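Local coordinates for Alpha/beta hydrolase (Pseudomonas aeruginosa PAO1, PDB 4R1D), which is probably a lipase toxin of the alpha/beta hydrolase family delivered by type VI secretion, here bound to its immunity protein, and binds calcium, at residues A[50-55]-A[248-253]; A[56-61]-A[70-75]; A[137-142]-A[204-209]; A[141-146]-A[534-539]; A[258-263]-A[280-285]. One frame throughout, in Å; residues are numbered along the deposited sequence.

Contact 1 (A[50-55]-A[248-253])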
# COMPACT_ATOMS: atom_id res chain seq x y z
N PRO A 50 -13.65 16.05 -16.16
CA PRO A 50 -12.45 15.52 -15.51
C PRO A 50 -12.20 14.04 -15.80
O PRO A 50 -13.13 13.25 -15.79
CB PRO A 50 -12.73 15.72 -14.01
CG PRO A 50 -13.76 16.79 -13.96
CD PRO A 50 -14.63 16.54 -15.18
N VAL A 51 -10.94 13.71 -16.06
CA VAL A 51 -10.50 12.33 -16.18
C VAL A 51 -9.76 11.98 -14.89
O VAL A 51 -8.76 12.60 -14.58
CB VAL A 51 -9.57 12.17 -17.39
CG1 VAL A 51 -8.99 10.75 -17.45
CG2 VAL A 51 -10.35 12.48 -18.69
N ILE A 52 -10.27 11.00 -14.15
CA ILE A 52 -9.69 10.63 -12.87
C ILE A 52 -8.85 9.37 -13.05
O ILE A 52 -9.38 8.31 -13.37
CB ILE A 52 -10.78 10.30 -11.82
CG1 ILE A 52 -11.88 11.37 -11.82
CG2 ILE A 52 -10.15 10.14 -10.42
CD1 ILE A 52 -11.40 12.77 -11.48
N PHE A 53 -7.54 9.49 -12.86
CA PHE A 53 -6.67 8.34 -13.03
C PHE A 53 -6.51 7.66 -11.69
O PHE A 53 -6.19 8.30 -10.69
CB PHE A 53 -5.31 8.79 -13.57
CG PHE A 53 -4.39 7.65 -13.86
CD1 PHE A 53 -4.49 6.96 -15.05
CD2 PHE A 53 -3.45 7.25 -12.93
CE1 PHE A 53 -3.65 5.91 -15.33
CE2 PHE A 53 -2.59 6.19 -13.21
CZ PHE A 53 -2.71 5.52 -14.41
N ILE A 54 -6.77 6.35 -11.67
CA ILE A 54 -6.66 5.58 -10.46
C ILE A 54 -5.56 4.55 -10.67
O ILE A 54 -5.68 3.67 -11.53
CB ILE A 54 -7.99 4.88 -10.11
CG1 ILE A 54 -9.15 5.88 -10.13
CG2 ILE A 54 -7.87 4.13 -8.76
CD1 ILE A 54 -10.52 5.28 -9.80
N PRO A 55 -4.49 4.64 -9.87
CA PRO A 55 -3.31 3.78 -10.01
C PRO A 55 -3.57 2.39 -9.45
O PRO A 55 -4.65 2.12 -8.94
CB PRO A 55 -2.26 4.49 -9.15
CG PRO A 55 -3.08 5.16 -8.07
CD PRO A 55 -4.36 5.60 -8.75
N MET A 248 -22.23 17.83 -13.47
CA MET A 248 -20.90 17.41 -13.92
C MET A 248 -20.73 15.89 -13.84
O MET A 248 -21.30 15.23 -12.96
CB MET A 248 -19.79 18.13 -13.15
CG MET A 248 -19.52 19.55 -13.67
SD MET A 248 -18.11 20.33 -12.86
CE MET A 248 -16.74 19.42 -13.58
N LYS A 249 -19.98 15.33 -14.79
CA LYS A 249 -19.64 13.90 -14.78
C LYS A 249 -18.12 13.74 -14.92
O LYS A 249 -17.44 14.65 -15.39
CB LYS A 249 -20.32 13.17 -15.94
CG LYS A 249 -21.86 13.17 -15.90
CD LYS A 249 -22.39 12.27 -14.81
CE LYS A 249 -23.92 12.21 -14.81
NZ LYS A 249 -24.44 11.28 -15.85
N VAL A 250 -17.59 12.59 -14.54
CA VAL A 250 -16.16 12.33 -14.73
C VAL A 250 -15.97 10.98 -15.41
O VAL A 250 -16.88 10.16 -15.45
CB VAL A 250 -15.39 12.31 -13.38
CG1 VAL A 250 -15.59 13.62 -12.61
CG2 VAL A 250 -15.84 11.13 -12.54
N ILE A 251 -14.78 10.75 -15.95
CA ILE A 251 -14.45 9.46 -16.55
C ILE A 251 -13.30 8.86 -15.77
O ILE A 251 -12.30 9.53 -15.55
CB ILE A 251 -14.03 9.63 -18.02
CG1 ILE A 251 -15.18 10.22 -18.83
CG2 ILE A 251 -13.56 8.29 -18.61
CD1 ILE A 251 -14.75 10.74 -20.19
N LEU A 252 -13.44 7.61 -15.34
CA LEU A 252 -12.35 6.94 -14.61
C LEU A 252 -11.42 6.23 -15.59
O LEU A 252 -11.87 5.63 -16.56
CB LEU A 252 -12.92 5.89 -13.63
CG LEU A 252 -13.93 6.37 -12.60
CD1 LEU A 252 -14.28 5.27 -11.60
CD2 LEU A 252 -13.40 7.60 -11.86
N VAL A 253 -10.12 6.32 -15.34
CA VAL A 253 -9.12 5.55 -16.10
C VAL A 253 -8.28 4.87 -15.04
O VAL A 253 -7.65 5.53 -14.20
CB VAL A 253 -8.26 6.45 -17.01
CG1 VAL A 253 -7.18 5.64 -17.68
CG2 VAL A 253 -9.15 7.16 -18.05
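The carbonyl oxygen of Val253 is gripped twice by the neighbouring strand: Ile54 N donates to it over 2.8 Å, and the CA of Phe53 lies 3.2 Å from the same Val253 O as a weaker C-H donor. One residue pair back, Val253 N reaches Ile52 O at 2.9 Å in a nearly straight bond, 171° at the hydrogen. Ile52 N to Ile251 O and Ile251 N to Pro50 O carry the pattern on towards the start of both strands. This is regular parallel pairing of strands 48-54 and 250-255, adjacent in the central parallel sheet of the alpha/beta hydrolase fold. On the sheet face of Val51 and Phe53, Val51 CG1 packs 3.6 Å from Val253 CG2. Val253 turns its other methyl, CG1, to the Phe53 ring, 4.0 Å from CD1. Helices 141-155 and 542-556 cover this face, and Phe202, a calcium ligand, lies next to Val51. On the other face Leu252 CD2 presses on Ile52 CB at 3.8 Å, under helix 215-238. At the strand entrance the Pro50 ring sits crosswise to both Val250 CG1 and the terminal methyl of Met248.

Contact 2 (A[56-61]-A[70-75])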
# COMPACT_ATOMS: atom_id res chain seq x y z
N GLY A 56 -2.57 1.52 -9.54
CA GLY A 56 -2.76 0.14 -9.14
C GLY A 56 -1.87 -0.33 -8.02
O GLY A 56 -1.58 0.40 -7.06
N ILE A 57 -1.46 -1.59 -8.15
CA ILE A 57 -0.74 -2.32 -7.12
C ILE A 57 0.46 -1.52 -6.56
O ILE A 57 1.36 -1.19 -7.31
CB ILE A 57 -0.26 -3.68 -7.69
CG1 ILE A 57 -1.45 -4.63 -7.87
CG2 ILE A 57 0.82 -4.30 -6.81
CD1 ILE A 57 -1.11 -5.87 -8.73
N MET A 58 0.44 -1.22 -5.26
CA MET A 58 1.58 -0.54 -4.62
C MET A 58 1.96 0.77 -5.32
O MET A 58 3.10 1.23 -5.22
CB MET A 58 2.81 -1.47 -4.60
CG MET A 58 2.68 -2.66 -3.66
SD MET A 58 4.13 -3.77 -3.66
CE MET A 58 3.90 -4.63 -5.22
N GLY A 59 1.00 1.38 -6.02
CA GLY A 59 1.33 2.44 -6.97
C GLY A 59 1.34 3.85 -6.43
O GLY A 59 1.80 4.78 -7.11
N THR A 60 0.87 4.01 -5.19
CA THR A 60 0.71 5.33 -4.59
C THR A 60 1.70 5.51 -3.45
O THR A 60 1.87 4.63 -2.61
CB THR A 60 -0.74 5.53 -4.06
OG1 THR A 60 -1.68 5.39 -5.14
CG2 THR A 60 -0.93 6.92 -3.39
N ASN A 61 2.37 6.66 -3.43
CA ASN A 61 3.28 7.02 -2.34
C ASN A 61 2.56 7.16 -1.02
O ASN A 61 1.45 7.69 -0.98
CB ASN A 61 3.96 8.35 -2.66
CG ASN A 61 4.72 8.32 -3.97
OD1 ASN A 61 5.38 7.33 -4.29
ND2 ASN A 61 4.63 9.41 -4.74
N GLU A 70 8.20 9.63 5.07
CA GLU A 70 7.94 8.77 3.92
C GLU A 70 8.14 7.29 4.27
O GLU A 70 9.19 6.92 4.78
CB GLU A 70 8.87 9.14 2.76
CG GLU A 70 8.69 10.55 2.20
CD GLU A 70 9.35 11.64 3.03
OE1 GLU A 70 10.05 11.30 4.01
OE2 GLU A 70 9.17 12.83 2.70
N VAL A 71 7.14 6.45 3.99
CA VAL A 71 7.27 5.02 4.24
C VAL A 71 7.11 4.19 2.96
O VAL A 71 7.34 2.98 2.98
CB VAL A 71 6.23 4.52 5.27
CG1 VAL A 71 6.48 5.16 6.64
CG2 VAL A 71 4.83 4.82 4.79
N TRP A 72 6.70 4.82 1.87
CA TRP A 72 6.52 4.09 0.60
C TRP A 72 6.68 5.05 -0.56
O TRP A 72 5.91 6.00 -0.68
CB TRP A 72 5.14 3.43 0.51
CG TRP A 72 5.06 2.51 -0.67
CD1 TRP A 72 4.36 2.69 -1.83
CD2 TRP A 72 5.74 1.25 -0.80
NE1 TRP A 72 4.55 1.61 -2.68
CE2 TRP A 72 5.40 0.72 -2.07
CE3 TRP A 72 6.60 0.53 0.03
CZ2 TRP A 72 5.89 -0.51 -2.51
CZ3 TRP A 72 7.08 -0.69 -0.41
CH2 TRP A 72 6.73 -1.20 -1.67
N ARG A 73 7.69 4.81 -1.38
CA ARG A 73 7.95 5.64 -2.56
C ARG A 73 8.69 4.82 -3.61
O ARG A 73 9.92 4.90 -3.76
CB ARG A 73 8.69 6.91 -2.19
CG ARG A 73 8.40 8.04 -3.17
CD ARG A 73 9.01 9.35 -2.71
NE ARG A 73 8.15 10.11 -1.80
CZ ARG A 73 8.33 11.41 -1.58
NH1 ARG A 73 9.31 12.03 -2.23
NH2 ARG A 73 7.55 12.08 -0.76
N PRO A 74 7.91 4.03 -4.35
CA PRO A 74 8.33 3.08 -5.39
C PRO A 74 8.99 3.79 -6.55
O PRO A 74 8.73 4.96 -6.79
CB PRO A 74 7.00 2.45 -5.82
CG PRO A 74 5.97 3.50 -5.50
CD PRO A 74 6.45 4.09 -4.21
N PRO A 75 9.86 3.08 -7.29
CA PRO A 75 10.20 1.66 -7.14
C PRO A 75 11.20 1.43 -6.02
O PRO A 75 12.03 2.30 -5.74
CB PRO A 75 10.87 1.33 -8.47
CG PRO A 75 11.54 2.61 -8.85
CD PRO A 75 10.58 3.70 -8.42
O HOH W 1 6.70 6.91 -6.37
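Trp72 meets Met58 through its indole N-H: NE1 donates to Met58 O over 2.9 Å in an almost straight bond, 171° at the hydrogen. The oxygen lies in the plane of the ring, whereas the indole nitrogen stands 39° out of the plane of the Met58 carbonyl. Further along the same edge, Thr60 O is 3.3 Å from Trp72 CD1. The Met58 side chain lies obliquely beside the benzene part of the indole, with Met58 CB 3.8 Å from Trp72 CZ2 and Met58 SD 5.0 Å from the centroid of the Trp72 six-membered ring, a Met-aromatic contact. Asn61 OD1 packs against Arg73 CG at 3.3 Å and Pro74 CD at 3.4 Å, and a water links it to Pro74 O, while the amide nitrogen of Asn61 is held by Gly137 O. In the next shell, a type II turn from Gly56 to Gly59, closed by Gly59 N to Gly56 O at 2.9 Å, presents the Met58 carbonyl. The indole of Trp72 reaches it by extending away from the main-chain N (chi1 -170°), and Trp211 meets the ring edge-to-face. Val71 and Trp72 form a classic beta bulge opposite Leu62. Arg73 pairs with Asp114, and Glu70 with Arg177 of the partner chain. The loop that follows strand 48-54, where alpha/beta hydrolases commonly build the oxyanion hole, is thus tied to strand 70-72 of the small antiparallel sheet, beside helix 84-95.

Contact 3 (A[137-142]-A[204-209])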
# COMPACT_ATOMS: atom_id res chain seq x y z
N GLY A 137 2.00 13.81 -8.18
CA GLY A 137 3.12 13.42 -7.34
C GLY A 137 2.72 12.39 -6.30
O GLY A 137 3.48 12.09 -5.39
N LYS A 138 1.51 11.86 -6.43
CA LYS A 138 1.02 10.84 -5.51
C LYS A 138 1.44 9.44 -5.92
O LYS A 138 1.33 8.51 -5.12
CB LYS A 138 -0.51 10.82 -5.51
CG LYS A 138 -1.17 11.98 -4.81
CD LYS A 138 -2.65 11.95 -5.12
CE LYS A 138 -3.36 13.22 -4.61
NZ LYS A 138 -4.82 13.17 -4.89
N VAL A 139 1.87 9.27 -7.17
CA VAL A 139 2.04 7.94 -7.74
C VAL A 139 3.39 7.71 -8.41
O VAL A 139 4.10 8.66 -8.74
CB VAL A 139 0.92 7.62 -8.76
CG1 VAL A 139 -0.43 7.64 -8.09
CG2 VAL A 139 0.97 8.62 -9.92
N MET A 140 3.74 6.44 -8.61
CA MET A 140 5.01 6.06 -9.22
C MET A 140 5.23 6.82 -10.53
O MET A 140 4.41 6.75 -11.45
CB MET A 140 5.05 4.55 -9.45
CG MET A 140 6.40 4.01 -9.86
SD MET A 140 6.34 2.21 -9.97
CE MET A 140 8.05 1.87 -10.35
N ARG A 141 6.33 7.56 -10.60
CA ARG A 141 6.50 8.49 -11.71
C ARG A 141 6.61 7.83 -13.09
O ARG A 141 5.84 8.15 -13.99
CB ARG A 141 7.69 9.42 -11.48
CG ARG A 141 7.94 10.29 -12.69
CD ARG A 141 8.53 11.61 -12.33
NE ARG A 141 9.68 11.49 -11.45
CZ ARG A 141 10.78 10.80 -11.71
NH1 ARG A 141 10.89 10.13 -12.85
NH2 ARG A 141 11.77 10.78 -10.83
N SER A 142 7.57 6.93 -13.24
CA SER A 142 7.79 6.29 -14.54
C SER A 142 6.57 5.52 -15.04
O SER A 142 6.26 5.51 -16.23
CB SER A 142 9.00 5.35 -14.48
OG SER A 142 8.74 4.26 -13.61
N VAL A 204 -6.66 15.79 -16.43
CA VAL A 204 -6.38 14.53 -15.73
C VAL A 204 -6.02 14.79 -14.27
O VAL A 204 -5.05 15.50 -13.99
CB VAL A 204 -5.22 13.77 -16.38
CG1 VAL A 204 -4.96 12.45 -15.65
CG2 VAL A 204 -5.52 13.51 -17.88
N TRP A 205 -6.78 14.20 -13.36
CA TRP A 205 -6.53 14.31 -11.92
C TRP A 205 -6.13 12.93 -11.42
O TRP A 205 -6.59 11.92 -11.95
CB TRP A 205 -7.80 14.76 -11.20
CG TRP A 205 -8.19 16.16 -11.55
CD1 TRP A 205 -8.80 16.56 -12.71
CD2 TRP A 205 -8.02 17.33 -10.75
NE1 TRP A 205 -9.02 17.92 -12.67
CE2 TRP A 205 -8.54 18.42 -11.49
CE3 TRP A 205 -7.47 17.57 -9.49
CZ2 TRP A 205 -8.53 19.73 -11.00
CZ3 TRP A 205 -7.46 18.87 -9.00
CH2 TRP A 205 -7.99 19.94 -9.76
N CYS A 206 -5.26 12.89 -10.42
CA CYS A 206 -4.66 11.63 -10.00
C CYS A 206 -5.19 11.19 -8.64
O CYS A 206 -4.83 11.77 -7.61
CB CYS A 206 -3.15 11.77 -9.91
SG CYS A 206 -2.27 10.22 -9.58
N ALA A 207 -6.03 10.16 -8.64
CA ALA A 207 -6.65 9.67 -7.41
C ALA A 207 -5.81 8.60 -6.74
O ALA A 207 -6.24 7.45 -6.61
CB ALA A 207 -8.05 9.16 -7.69
N GLY A 208 -4.61 8.97 -6.31
CA GLY A 208 -3.80 8.04 -5.53
C GLY A 208 -4.58 7.60 -4.30
O GLY A 208 -5.45 8.33 -3.80
N TYR A 209 -4.28 6.40 -3.79
CA TYR A 209 -5.04 5.87 -2.66
C TYR A 209 -4.19 4.95 -1.79
O TYR A 209 -3.15 4.45 -2.21
CB TYR A 209 -6.30 5.15 -3.14
CG TYR A 209 -6.01 3.93 -3.99
CD1 TYR A 209 -5.91 4.03 -5.37
CD2 TYR A 209 -5.85 2.69 -3.41
CE1 TYR A 209 -5.63 2.92 -6.14
CE2 TYR A 209 -5.58 1.56 -4.19
CZ TYR A 209 -5.47 1.69 -5.54
OH TYR A 209 -5.20 0.57 -6.31
O HOH W 2 -6.11 10.93 -3.83
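Val139 and Cys206 form the close-packed half of this contact. The thiol sulfur fits between the two methyls of the valine, with Cys206 SG 3.5 Å from Val139 CG1 and 3.6 Å from CG2. With chi1 at -173°, the sulfur sits on the far side of CB from the main-chain N of Cys206 and points across to the valine. Met148 of helix 141-155 touches both residues and completes this buried apolar patch, about 13 Å from the calcium ion as measured from the Cys206 side chain. The other half is looser and partly exposed. There the Lys138 chain, extended beyond CG, runs past the backbone of Gly208, its CD 3.8 Å from Gly208 N. Lys138 NZ gives a hydrogen bond to Cys206 O at 3.1 Å, approaching almost in line with the carbonyl. Cys206 O also takes a weak bond from Gly208 N across the inverse gamma turn centred on Ala207, so two donors share it. A water accepts from Lys138 NZ at 2.8 Å and donates to Gly208 O at 2.7 Å, bridging the lysine to the far end of the turn. Tyr225 adds a cation-pi contact to Lys138. The contact therefore joins the lead-in to helix 141-155, which has Met140 as its N-cap, to the C-terminal end of strand 201-206, an edge strand of the parallel sheet, between its neighbour strand 48-54 and helix 215-238.

Contact 4 (A[141-146]-A[534-539])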
# COMPACT_ATOMS: atom_id res chain seq x y z
N ARG A 141 6.33 7.56 -10.60
CA ARG A 141 6.50 8.49 -11.71
C ARG A 141 6.61 7.83 -13.09
O ARG A 141 5.84 8.15 -13.99
CB ARG A 141 7.69 9.42 -11.48
CG ARG A 141 7.94 10.29 -12.69
CD ARG A 141 8.53 11.61 -12.33
NE ARG A 141 9.68 11.49 -11.45
CZ ARG A 141 10.78 10.80 -11.71
NH1 ARG A 141 10.89 10.13 -12.85
NH2 ARG A 141 11.77 10.78 -10.83
N SER A 142 7.57 6.93 -13.24
CA SER A 142 7.79 6.29 -14.54
C SER A 142 6.57 5.52 -15.04
O SER A 142 6.26 5.51 -16.23
CB SER A 142 9.00 5.35 -14.48
OG SER A 142 8.74 4.26 -13.61
N ALA A 143 5.87 4.86 -14.12
CA ALA A 143 4.73 4.03 -14.49
C ALA A 143 3.51 4.82 -14.93
O ALA A 143 2.77 4.38 -15.82
CB ALA A 143 4.36 3.09 -13.36
N TYR A 144 3.32 5.99 -14.32
CA TYR A 144 2.06 6.73 -14.48
C TYR A 144 2.14 8.16 -15.02
O TYR A 144 1.20 8.61 -15.68
CB TYR A 144 1.33 6.76 -13.16
CG TYR A 144 0.98 5.39 -12.65
CD1 TYR A 144 0.37 4.45 -13.48
CD2 TYR A 144 1.28 5.02 -11.35
CE1 TYR A 144 0.05 3.17 -13.00
CE2 TYR A 144 0.96 3.77 -10.87
CZ TYR A 144 0.34 2.85 -11.69
OH TYR A 144 0.03 1.60 -11.17
N ASN A 145 3.21 8.89 -14.74
CA ASN A 145 3.28 10.28 -15.22
C ASN A 145 3.23 10.43 -16.76
O ASN A 145 2.53 11.30 -17.27
CB ASN A 145 4.48 11.04 -14.62
CG ASN A 145 4.21 11.57 -13.19
OD1 ASN A 145 4.78 12.57 -12.78
ND2 ASN A 145 3.32 10.90 -12.46
N PRO A 146 3.94 9.55 -17.49
CA PRO A 146 3.85 9.63 -18.96
C PRO A 146 2.42 9.49 -19.49
O PRO A 146 2.02 10.29 -20.33
CB PRO A 146 4.75 8.48 -19.44
CG PRO A 146 5.73 8.28 -18.32
CD PRO A 146 4.93 8.56 -17.05
N GLU A 534 4.26 -5.75 -20.06
CA GLU A 534 4.40 -6.14 -18.67
C GLU A 534 3.47 -5.27 -17.82
O GLU A 534 3.21 -4.12 -18.15
CB GLU A 534 5.86 -5.96 -18.23
CG GLU A 534 6.17 -6.31 -16.78
CD GLU A 534 5.89 -5.17 -15.82
OE1 GLU A 534 6.12 -4.00 -16.20
OE2 GLU A 534 5.43 -5.44 -14.69
N HIS A 535 2.96 -5.85 -16.74
CA HIS A 535 1.96 -5.21 -15.89
C HIS A 535 2.30 -3.80 -15.41
O HIS A 535 1.53 -2.86 -15.61
CB HIS A 535 1.69 -6.11 -14.67
CG HIS A 535 0.55 -5.64 -13.81
ND1 HIS A 535 -0.77 -5.89 -14.13
CD2 HIS A 535 0.53 -4.97 -12.63
CE1 HIS A 535 -1.55 -5.38 -13.19
NE2 HIS A 535 -0.79 -4.82 -12.27
N GLN A 536 3.45 -3.65 -14.77
CA GLN A 536 3.78 -2.43 -14.08
C GLN A 536 3.88 -1.28 -15.05
O GLN A 536 3.49 -0.15 -14.74
CB GLN A 536 5.11 -2.58 -13.36
CG GLN A 536 5.52 -1.31 -12.66
CD GLN A 536 4.63 -1.02 -11.48
OE1 GLN A 536 3.69 -0.22 -11.56
NE2 GLN A 536 4.91 -1.69 -10.37
N GLU A 537 4.39 -1.58 -16.24
CA GLU A 537 4.65 -0.56 -17.24
C GLU A 537 3.59 -0.54 -18.35
O GLU A 537 3.82 0.04 -19.40
CB GLU A 537 6.03 -0.78 -17.88
CG GLU A 537 7.19 -0.71 -16.91
CD GLU A 537 7.35 0.66 -16.30
OE1 GLU A 537 7.14 1.65 -17.03
OE2 GLU A 537 7.66 0.77 -15.10
N SER A 538 2.45 -1.19 -18.13
CA SER A 538 1.47 -1.35 -19.22
C SER A 538 1.06 -0.03 -19.90
O SER A 538 0.88 0.02 -21.12
CB SER A 538 0.24 -2.16 -18.75
OG SER A 538 -0.53 -1.48 -17.76
N TYR A 539 0.92 1.04 -19.12
CA TYR A 539 0.43 2.29 -19.69
C TYR A 539 1.51 3.01 -20.48
O TYR A 539 1.26 4.07 -21.06
CB TYR A 539 -0.18 3.21 -18.63
CG TYR A 539 -1.66 3.01 -18.48
CD1 TYR A 539 -2.51 3.07 -19.59
CD2 TYR A 539 -2.23 2.75 -17.24
CE1 TYR A 539 -3.87 2.90 -19.47
CE2 TYR A 539 -3.60 2.56 -17.10
CZ TYR A 539 -4.41 2.64 -18.23
OH TYR A 539 -5.76 2.46 -18.10
O HOH W 3 1.95 1.64 -16.42
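A trans first torsion (chi1 178°) followed by a bend at chi2 (69°) swings the Gln536 amide over to Ala143 and Tyr144. Gln536 OE1 comes to 3.8 Å from Ala143 CB and 4.1 Å from Tyr144 OH, with the amide plane steeply inclined to the ring, 77° apart. The phenol oxygen has a firmer partner in Gly56 N. Ala143 CB also packs against the backbone, 3.6 Å from Gln536 O, and at the solvent edge Ser142 OG lies near the Glu537 carboxylate, whose OE2 is hydrogen-bonded to Gln303. No direct hydrogen bond links the segments; a water does this work. It donates to Ala143 O and to Gln536 O, each at 2.9 Å, and accepts from Tyr539 N at 3.0 Å, so three bonds fix it. Glu534 ties down the start of the loop, its OE2 taking Gln536 N at 2.7 Å and OE1 taking Glu537 N at 3.0 Å from above the carboxylate plane. The loop is a type I turn from His535 to Ser538. The start of helix 141-155 packs against it. His535 bonds to Ser256 through NE2 and to Asp497 through ND1, an arrangement consistent with the catalytic triad of an alpha/beta hydrolase, which makes this the probable active-site histidine loop.

Contact 5 (A[258-263]-A[280-285])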
# COMPACT_ATOMS: atom_id res chain seq x y z
N GLY A 258 -6.45 -0.67 -9.25
CA GLY A 258 -7.25 0.54 -9.27
C GLY A 258 -8.61 0.27 -9.90
O GLY A 258 -9.58 0.99 -9.68
N GLY A 259 -8.69 -0.79 -10.70
CA GLY A 259 -9.95 -1.19 -11.31
C GLY A 259 -10.93 -1.78 -10.31
O GLY A 259 -12.15 -1.69 -10.48
N LEU A 260 -10.41 -2.41 -9.27
CA LEU A 260 -11.27 -2.92 -8.21
C LEU A 260 -11.80 -1.76 -7.36
O LEU A 260 -12.97 -1.77 -6.94
CB LEU A 260 -10.52 -3.95 -7.36
CG LEU A 260 -10.30 -5.34 -7.98
CD1 LEU A 260 -9.41 -5.29 -9.18
CD2 LEU A 260 -9.71 -6.28 -6.93
N VAL A 261 -10.95 -0.77 -7.13
CA VAL A 261 -11.36 0.45 -6.43
C VAL A 261 -12.51 1.10 -7.20
O VAL A 261 -13.54 1.45 -6.62
CB VAL A 261 -10.19 1.45 -6.31
CG1 VAL A 261 -10.68 2.78 -5.72
CG2 VAL A 261 -9.03 0.83 -5.47
N ALA A 262 -12.34 1.23 -8.52
CA ALA A 262 -13.34 1.84 -9.37
C ALA A 262 -14.66 1.07 -9.33
O ALA A 262 -15.73 1.65 -9.23
CB ALA A 262 -12.84 1.95 -10.80
N ARG A 263 -14.59 -0.24 -9.40
CA ARG A 263 -15.81 -1.03 -9.37
C ARG A 263 -16.52 -0.94 -8.03
O ARG A 263 -17.74 -0.85 -7.98
CB ARG A 263 -15.53 -2.48 -9.77
CG ARG A 263 -15.26 -2.64 -11.27
CD ARG A 263 -14.70 -4.02 -11.59
NE ARG A 263 -15.66 -5.06 -11.20
CZ ARG A 263 -15.33 -6.30 -10.87
NH1 ARG A 263 -14.06 -6.71 -10.89
NH2 ARG A 263 -16.30 -7.16 -10.53
N GLY A 280 -7.33 -0.73 -17.28
CA GLY A 280 -6.12 -1.34 -17.82
C GLY A 280 -5.59 -2.40 -16.87
O GLY A 280 -5.50 -2.18 -15.66
N VAL A 281 -5.26 -3.56 -17.42
CA VAL A 281 -4.70 -4.69 -16.67
C VAL A 281 -5.30 -4.97 -15.30
O VAL A 281 -4.57 -5.22 -14.33
CB VAL A 281 -3.15 -4.63 -16.57
CG1 VAL A 281 -2.53 -4.57 -17.96
CG2 VAL A 281 -2.67 -3.44 -15.68
N GLN A 282 -6.63 -4.98 -15.22
CA GLN A 282 -7.30 -5.24 -13.95
C GLN A 282 -7.21 -6.73 -13.63
O GLN A 282 -7.55 -7.55 -14.47
CB GLN A 282 -8.78 -4.86 -14.01
CG GLN A 282 -9.45 -5.01 -12.64
CD GLN A 282 -10.94 -4.70 -12.64
OE1 GLN A 282 -11.45 -3.89 -13.44
NE2 GLN A 282 -11.65 -5.35 -11.72
N PRO A 283 -6.77 -7.06 -12.42
CA PRO A 283 -6.90 -8.45 -11.95
C PRO A 283 -8.31 -8.62 -11.37
O PRO A 283 -8.51 -8.63 -10.15
CB PRO A 283 -5.84 -8.52 -10.85
CG PRO A 283 -5.82 -7.13 -10.27
CD PRO A 283 -6.10 -6.19 -11.44
N ALA A 284 -9.28 -8.74 -12.28
CA ALA A 284 -10.70 -8.62 -11.96
C ALA A 284 -11.12 -9.68 -10.96
O ALA A 284 -11.97 -9.43 -10.10
CB ALA A 284 -11.55 -8.74 -13.25
N THR A 285 -10.50 -10.85 -11.06
CA THR A 285 -10.81 -11.94 -10.15
C THR A 285 -9.57 -12.32 -9.33
O THR A 285 -9.54 -13.37 -8.70
CB THR A 285 -11.34 -13.17 -10.90
OG1 THR A 285 -10.39 -13.55 -11.92
CG2 THR A 285 -12.69 -12.85 -11.54
O HOH W 4 -15.20 -9.63 -9.84
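The first turns of helix 258-267 lie against an irregular strip of chain, with Gly259 CA 5.5 Å from Gln282 CA and Leu260 CA 6.8 Å from Ala284 CA. The strip bends in an inverse gamma turn centred on Pro283, closed by a weak bond from Ala284 N to Gln282 O. Gln282, stretched out from its main chain, lies across the bare backbone of Gly259, its CD 3.7 Å from Gly259 C. Leu260 flanks it, CD1 reaching 3.5 Å from Gln282 CG and 4.1 Å from Pro283 CD. Arg263, one helical turn after Gly259, brings the edge of its guanidinium to the Gln282 amide, the two planes 33° apart; which way round that amide sits is uncertain. A water accepts from Arg263 NH2 at 2.8 Å and donates to Ala284 O at 3.2 Å. Arg263 NE is held by Gly422 O, and Tyr423 makes a cation-pi contact with the group. Strand 250-255 leads through the turn at Ser256 into the helix, as at a nucleophile elbow, and the helix leads to the adjacent parallel strand 274-280, a beta-alpha-beta crossover; the contact packs the helix start onto the loop leaving that second strand, with helix 507-510 beside Ala284.

In the fold
From the N terminus, strand 48-54 enters contact 1, which closes a long loop with strand 250-255. Contacts 2 and 3 are nested within that loop, one after the other: contact 2 folds the loop after strand 48-54 onto strand 70-72, and contact 3 ties the entry of helix 141-155 to strand 201-206, the other neighbour of strand 48-54. Contact 4 starts from the same helix, sharing Arg141 and Ser142 with contact 3, but reaches close to the C terminus, so it crosses contact 1 and encloses contact 5, which follows contact 1 in series. Contact 1 is within the central sheet; contacts 2 to 5 gather loops and helix starts near the C-terminal ends of its strands.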